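Local coordinates for orotidine 5'-phosphate decarboxylase (Methanocaldococcus jannaschii, PDB 4LUI), which probably catalyses the decarboxylation of orotidine 5'-monophosphate to uridine 5'-monophosphate, the last step of de novo UMP synthesis, at residues V40-D45 with N219-A224; N73-A78 with Y99-I104. All blocks are in the same frame, centred on the assembly; numbering follows the deposited sequence.

How the contacts relate
From the N terminus, the chain runs through strand 23-27 into helix 33-43, whose C-terminal end supplies V40-D45 of contact 1. Strand 49-53 and two helices follow, and the chain then enters contact 2, which closes a short loop of 20 residues: strand 75-82, helix 86-97 and strand 102-106 form one beta-alpha-beta unit. Contact 1 closes much later, at N219-A224, after the remaining strands of the eight-stranded barrel, so contact 2 is nested inside its loop. Contact 1 joins the first and last parts of the outer helical layer, and contact 2 joins neighbouring strands of the barrel wall. Their centres lie about 18 Å apart, yet Lys-74 NZ probably hydrogen-bonds Lys-44 O.

Contact 1 (V40-D45 with N219-A224); sequences VEDVKD and NPKEEA
Val-43 packs against Pro-220 and Ala-224 where the outer helical layer of the TIM barrel closes on itself: the end of helix 33-43, which follows the first barrel strand, meets the start of helix 220-230, which comes after the last strand and the short helix 212-215. The buried apolar part is Val-43 on Pro-220 and Ala-224. Val-43 CG1 lies 3.7 Å from Pro-220 CB, the two side chains crossing at about a right angle. With CG1 anti to its carbonyl carbon (chi1 -50°), Val-43 directs this methyl at the proline. The small alanine lets the two backbones come close, so branched Val-43 meets Ala-224 CB to CB at 3.9 Å. Proline suits the first turn of a helix, where its missing N-H costs no helical bond. Ile-214 of helix 212-215 touches both Val-43 and Pro-220, extending the apolar patch.

Beside it the Asp-42 carboxylate is just as close-packed. Its OD2 lies 3.3 Å from Pro-220 CD and accepts the backbone N-H of Lys-221 at 3.1 Å, a bent bond (139° at the hydrogen) that reaches the oxygen from above the carboxylate plane. An acidic residue fits here, since N-H groups in a first helical turn lack acceptors from within the helix, and its charge would probably also interact well with the helix dipole. Lys-221 lays its aliphatic chain across Asp-42; bending at chi3 (-69°) brings CE to 3.2 Å from Asp-42 O. The loose side is the exposed end of this lysine, whose ammonium reaches Asp-42 OD1 in a long salt bridge, 3.9 Å from Lys-221 NZ.

Contact 2 (N73-A78 with Y99-I104); sequences NKEVIA and YADGII
Parallel backbone pairing joins Ile-77 to Gly-102 and Ala-78 to Ile-103, as neighbouring strands of the TIM barrel within a right-handed beta-alpha-beta unit. Ala-78 N donates to Gly-102 O at 2.9 Å, and Ile-104 N to Ala-78 O at the same length. Val-76 O accepts a short bond from Asp-101 N (2.7 Å), lying in the carbonyl plane, and a weak one from Gly-102 N.

Among the side chains, Asp-101 OD2 takes the place a strand carbonyl would probably have, accepting Val-76 N at 2.8 Å, nearly straight (166°), through its anti lone pair. The short chain keeps OD2 next to the backbone, and its charge suits the Lys-69 ammonium that also meets OD2. Glu-75 turns its carboxylate to Lys-127 and Tyr-207.

Apolar contacts fill the rest. The side chains of Ile-77 and Ile-104, both touching Ile-129, cross at about a right angle, Ile-77 CG2 lying 3.8 Å from Ile-104 CD1. Ile-77 CD1, folded back by chi2 (-51°), lies 3.7 Å from Gly-102 CA, over a residue with no side chain to obstruct it. Ala-78 and Ile-103 instead meet Thr-96 of helix 86-97, and Ala-78 CB lies 4.2 Å from Ala-100 CB.

Just before strand 102-106 begins, a carboxylate thus takes over from a peptide carbonyl as acceptor, its charge probably balanced by Lys-69.

Contact 1 (V40-D45 with N219-A224)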
loop_
_atom_site.group_PDB
_atom_site.type_symbol
_atom_site.label_atom_id
_atom_site.label_comp_id
_atom_site.label_asym_id
_atom_site.label_seq_id
_atom_site.Cartn_x
_atom_site.Cartn_y
_atom_site.Cartn_z
ATOM N N VAL B 40 9.359 21.073 -5.376
ATOM C CA VAL B 40 9.776 20.503 -6.659
ATOM C C VAL B 40 10.411 21.551 -7.572
ATOM O O VAL B 40 11.495 21.331 -8.121
ATOM C CB VAL B 40 8.602 19.811 -7.386
ATOM C CG1 VAL B 40 9.000 19.454 -8.813
ATOM C CG2 VAL B 40 8.171 18.563 -6.634
ATOM N N GLU B 41 9.746 22.692 -7.726
ATOM C CA GLU B 41 10.276 23.771 -8.549
ATOM C C GLU B 41 11.639 24.221 -8.041
ATOM O O GLU B 41 12.539 24.541 -8.826
ATOM C CB GLU B 41 9.301 24.955 -8.566
ATOM C CG GLU B 41 9.850 26.219 -9.228
ATOM C CD GLU B 41 9.833 26.146 -10.744
ATOM O OE1 GLU B 41 9.345 25.132 -11.291
ATOM O OE2 GLU B 41 10.300 27.111 -11.388
ATOM N N ASP B 42 11.793 24.231 -6.721
ATOM C CA ASP B 42 12.997 24.767 -6.094
ATOM C C ASP B 42 14.199 23.819 -6.232
ATOM O O ASP B 42 15.337 24.287 -6.388
ATOM C CB ASP B 42 12.726 25.077 -4.613
ATOM C CG ASP B 42 13.511 26.284 -4.107
ATOM O OD1 ASP B 42 13.718 27.236 -4.890
ATOM O OD2 ASP B 42 13.919 26.285 -2.922
ATOM N N VAL B 43 13.947 22.506 -6.195
ATOM C CA VAL B 43 15.039 21.516 -6.161
ATOM C C VAL B 43 15.330 20.819 -7.494
ATOM O O VAL B 43 16.272 20.037 -7.583
ATOM C CB VAL B 43 14.786 20.419 -5.112
ATOM C CG1 VAL B 43 14.421 21.048 -3.765
ATOM C CG2 VAL B 43 13.689 19.470 -5.595
ATOM N N LYS B 44 14.548 21.122 -8.526
ATOM C CA LYS B 44 14.574 20.342 -9.771
ATOM C C LYS B 44 15.948 20.232 -10.444
ATOM O O LYS B 44 16.227 19.251 -11.129
ATOM C CB LYS B 44 13.543 20.885 -10.764
ATOM C CG LYS B 44 13.773 22.333 -11.140
ATOM C CD LYS B 44 12.707 22.864 -12.089
ATOM C CE LYS B 44 13.045 24.282 -12.525
ATOM N NZ LYS B 44 12.064 24.829 -13.502
ATOM N N ASP B 45 16.810 21.223 -10.245
ATOM C CA ASP B 45 18.120 21.215 -10.893
ATOM C C ASP B 45 19.160 20.365 -10.157
ATOM O O ASP B 45 20.264 20.152 -10.662
ATOM C CB ASP B 45 18.655 22.645 -11.054
ATOM C CG ASP B 45 17.831 23.477 -12.018
ATOM O OD1 ASP B 45 17.247 22.910 -12.963
ATOM O OD2 ASP B 45 17.781 24.712 -11.833
ATOM N N ASN B 219 14.762 26.705 2.603
ATOM C CA ASN B 219 15.562 26.845 1.397
ATOM C C ASN B 219 15.930 25.480 0.844
ATOM O O ASN B 219 17.089 25.070 0.874
ATOM C CB ASN B 219 16.797 27.708 1.661
ATOM C CG ASN B 219 16.429 29.092 2.162
ATOM O OD1 ASN B 219 16.627 29.414 3.336
ATOM N ND2 ASN B 219 15.876 29.917 1.277
ATOM N N PRO B 220 14.919 24.765 0.347
ATOM C CA PRO B 220 15.165 23.401 -0.123
ATOM C C PRO B 220 16.181 23.349 -1.265
ATOM O O PRO B 220 16.850 22.318 -1.378
ATOM C CB PRO B 220 13.787 22.928 -0.602
ATOM C CG PRO B 220 12.810 23.887 -0.014
ATOM C CD PRO B 220 13.519 25.179 0.163
ATOM N N LYS B 221 16.295 24.400 -2.082
ATOM C CA LYS B 221 17.260 24.393 -3.192
ATOM C C LYS B 221 18.683 24.210 -2.676
ATOM O O LYS B 221 19.420 23.348 -3.166
ATOM C CB LYS B 221 17.164 25.663 -4.049
ATOM C CG LYS B 221 18.105 25.674 -5.257
ATOM C CD LYS B 221 18.039 26.990 -6.025
ATOM C CE LYS B 221 16.695 27.139 -6.718
ATOM N NZ LYS B 221 16.512 28.500 -7.301
ATOM N N GLU B 222 19.058 25.008 -1.678
ATOM C CA GLU B 222 20.393 24.932 -1.084
ATOM C C GLU B 222 20.661 23.575 -0.435
ATOM O O GLU B 222 21.790 23.078 -0.472
ATOM C CB GLU B 222 20.579 26.018 -0.024
ATOM C CG GLU B 222 20.424 27.437 -0.526
ATOM C CD GLU B 222 20.394 28.437 0.615
ATOM O OE1 GLU B 222 19.921 29.575 0.403
ATOM O OE2 GLU B 222 20.842 28.078 1.727
ATOM N N GLU B 223 19.639 23.004 0.198
ATOM C CA GLU B 223 19.780 21.683 0.803
ATOM C C GLU B 223 19.982 20.617 -0.266
ATOM O O GLU B 223 20.851 19.756 -0.129
ATOM C CB GLU B 223 18.574 21.340 1.689
ATOM C CG GLU B 223 18.335 22.351 2.788
ATOM C CD GLU B 223 19.600 22.690 3.557
ATOM O OE1 GLU B 223 20.306 21.760 3.994
ATOM O OE2 GLU B 223 19.885 23.893 3.723
ATOM N N ALA B 224 19.188 20.668 -1.334
ATOM C CA ALA B 224 19.319 19.680 -2.405
ATOM C C ALA B 224 20.706 19.792 -3.031
ATOM O O ALA B 224 21.354 18.778 -3.309
ATOM C CB ALA B 224 18.232 19.877 -3.457
#

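Contact 2 (N73-A78 with Y99-I104)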
loop_
_atom_site.group_PDB
_atom_site.type_symbol
_atom_site.label_atom_id
_atom_site.label_comp_id
_atom_site.label_asym_id
_atom_site.label_seq_id
_atom_site.Cartn_x
_atom_site.Cartn_y
_atom_site.Cartn_z
ATOM N N ASN B 73 10.573 17.763 -15.075
ATOM C CA ASN B 73 11.141 16.919 -16.125
ATOM C C ASN B 73 12.093 15.843 -15.602
ATOM O O ASN B 73 12.978 15.379 -16.319
ATOM C CB ASN B 73 11.829 17.768 -17.198
ATOM C CG ASN B 73 11.808 17.106 -18.553
ATOM O OD1 ASN B 73 10.980 16.232 -18.812
ATOM N ND2 ASN B 73 12.719 17.517 -19.430
ATOM N N LYS B 74 11.909 15.457 -14.344
ATOM C CA LYS B 74 12.708 14.393 -13.751
ATOM C C LYS B 74 11.801 13.206 -13.420
ATOM O O LYS B 74 10.574 13.322 -13.398
ATOM C CB LYS B 74 13.432 14.882 -12.489
ATOM C CG LYS B 74 14.387 16.070 -12.702
ATOM C CD LYS B 74 15.675 15.642 -13.389
ATOM C CE LYS B 74 16.573 16.843 -13.720
ATOM N NZ LYS B 74 17.341 17.348 -12.544
ATOM N N GLU B 75 12.432 12.072 -13.158
ATOM C CA GLU B 75 11.751 10.814 -12.898
ATOM C C GLU B 75 10.884 10.890 -11.644
ATOM O O GLU B 75 11.363 11.288 -10.591
ATOM C CB GLU B 75 12.820 9.742 -12.716
ATOM C CG GLU B 75 12.313 8.365 -12.415
ATOM C CD GLU B 75 13.443 7.361 -12.395
ATOM O OE1 GLU B 75 14.528 7.683 -11.843
ATOM O OE2 GLU B 75 13.254 6.262 -12.955
ATOM N N VAL B 76 9.619 10.490 -11.742
ATOM C CA VAL B 76 8.740 10.471 -10.568
ATOM C C VAL B 76 8.355 9.038 -10.221
ATOM O O VAL B 76 7.808 8.312 -11.057
ATOM C CB VAL B 76 7.475 11.319 -10.784
ATOM C CG1 VAL B 76 6.508 11.174 -9.600
ATOM C CG2 VAL B 76 7.863 12.777 -10.991
ATOM N N ILE B 77 8.648 8.641 -8.988
ATOM C CA ILE B 77 8.418 7.271 -8.523
ATOM C C ILE B 77 7.319 7.260 -7.473
ATOM O O ILE B 77 7.361 8.039 -6.527
ATOM C CB ILE B 77 9.685 6.682 -7.870
ATOM C CG1 ILE B 77 10.853 6.672 -8.862
ATOM C CG2 ILE B 77 9.422 5.276 -7.317
ATOM C CD1 ILE B 77 10.530 6.039 -10.197
ATOM N N ALA B 78 6.328 6.392 -7.649
ATOM C CA ALA B 78 5.225 6.302 -6.695
ATOM C C ALA B 78 5.488 5.219 -5.664
ATOM O O ALA B 78 5.488 4.026 -5.989
ATOM C CB ALA B 78 3.920 6.041 -7.415
ATOM N N TYR B 99 0.832 8.774 -14.922
ATOM C CA TYR B 99 1.663 9.964 -14.743
ATOM C C TYR B 99 3.026 9.695 -14.105
ATOM O O TYR B 99 3.992 10.411 -14.390
ATOM C CB TYR B 99 0.916 11.046 -13.958
ATOM C CG TYR B 99 -0.391 11.436 -14.603
ATOM C CD1 TYR B 99 -0.415 11.993 -15.871
ATOM C CD2 TYR B 99 -1.602 11.233 -13.950
ATOM C CE1 TYR B 99 -1.606 12.340 -16.479
ATOM C CE2 TYR B 99 -2.804 11.582 -14.550
ATOM C CZ TYR B 99 -2.798 12.135 -15.815
ATOM O OH TYR B 99 -3.984 12.489 -16.430
ATOM N N ALA B 100 3.111 8.686 -13.242
ATOM C CA ALA B 100 4.397 8.336 -12.642
ATOM C C ALA B 100 5.268 7.559 -13.628
ATOM O O ALA B 100 4.773 6.954 -14.577
ATOM C CB ALA B 100 4.198 7.517 -11.390
ATOM N N ASP B 101 6.569 7.566 -13.371
ATOM C CA ASP B 101 7.520 6.869 -14.221
ATOM C C ASP B 101 7.892 5.509 -13.665
ATOM O O ASP B 101 8.480 4.698 -14.366
ATOM C CB ASP B 101 8.774 7.719 -14.380
ATOM C CG ASP B 101 8.469 9.042 -15.018
ATOM O OD1 ASP B 101 7.994 9.022 -16.177
ATOM O OD2 ASP B 101 8.681 10.087 -14.368
ATOM N N GLY B 102 7.554 5.275 -12.407
ATOM C CA GLY B 102 7.862 4.013 -11.768
ATOM C C GLY B 102 6.981 3.835 -10.554
ATOM O O GLY B 102 6.398 4.793 -10.045
ATOM N N ILE B 103 6.867 2.591 -10.107
ATOM C CA ILE B 103 6.026 2.274 -8.968
ATOM C C ILE B 103 6.729 1.252 -8.074
ATOM O O ILE B 103 7.408 0.338 -8.570
ATOM C CB ILE B 103 4.633 1.778 -9.455
ATOM C CG1 ILE B 103 3.664 1.602 -8.286
ATOM C CG2 ILE B 103 4.752 0.500 -10.295
ATOM C CD1 ILE B 103 2.258 1.223 -8.764
ATOM N N ILE B 104 6.592 1.433 -6.758
ATOM C CA ILE B 104 7.218 0.547 -5.785
ATOM C C ILE B 104 6.197 -0.474 -5.284
ATOM O O ILE B 104 5.086 -0.106 -4.875
ATOM C CB ILE B 104 7.837 1.349 -4.612
ATOM C CG1 ILE B 104 9.027 2.169 -5.130
ATOM C CG2 ILE B 104 8.270 0.413 -3.488
ATOM C CD1 ILE B 104 9.540 3.213 -4.149
#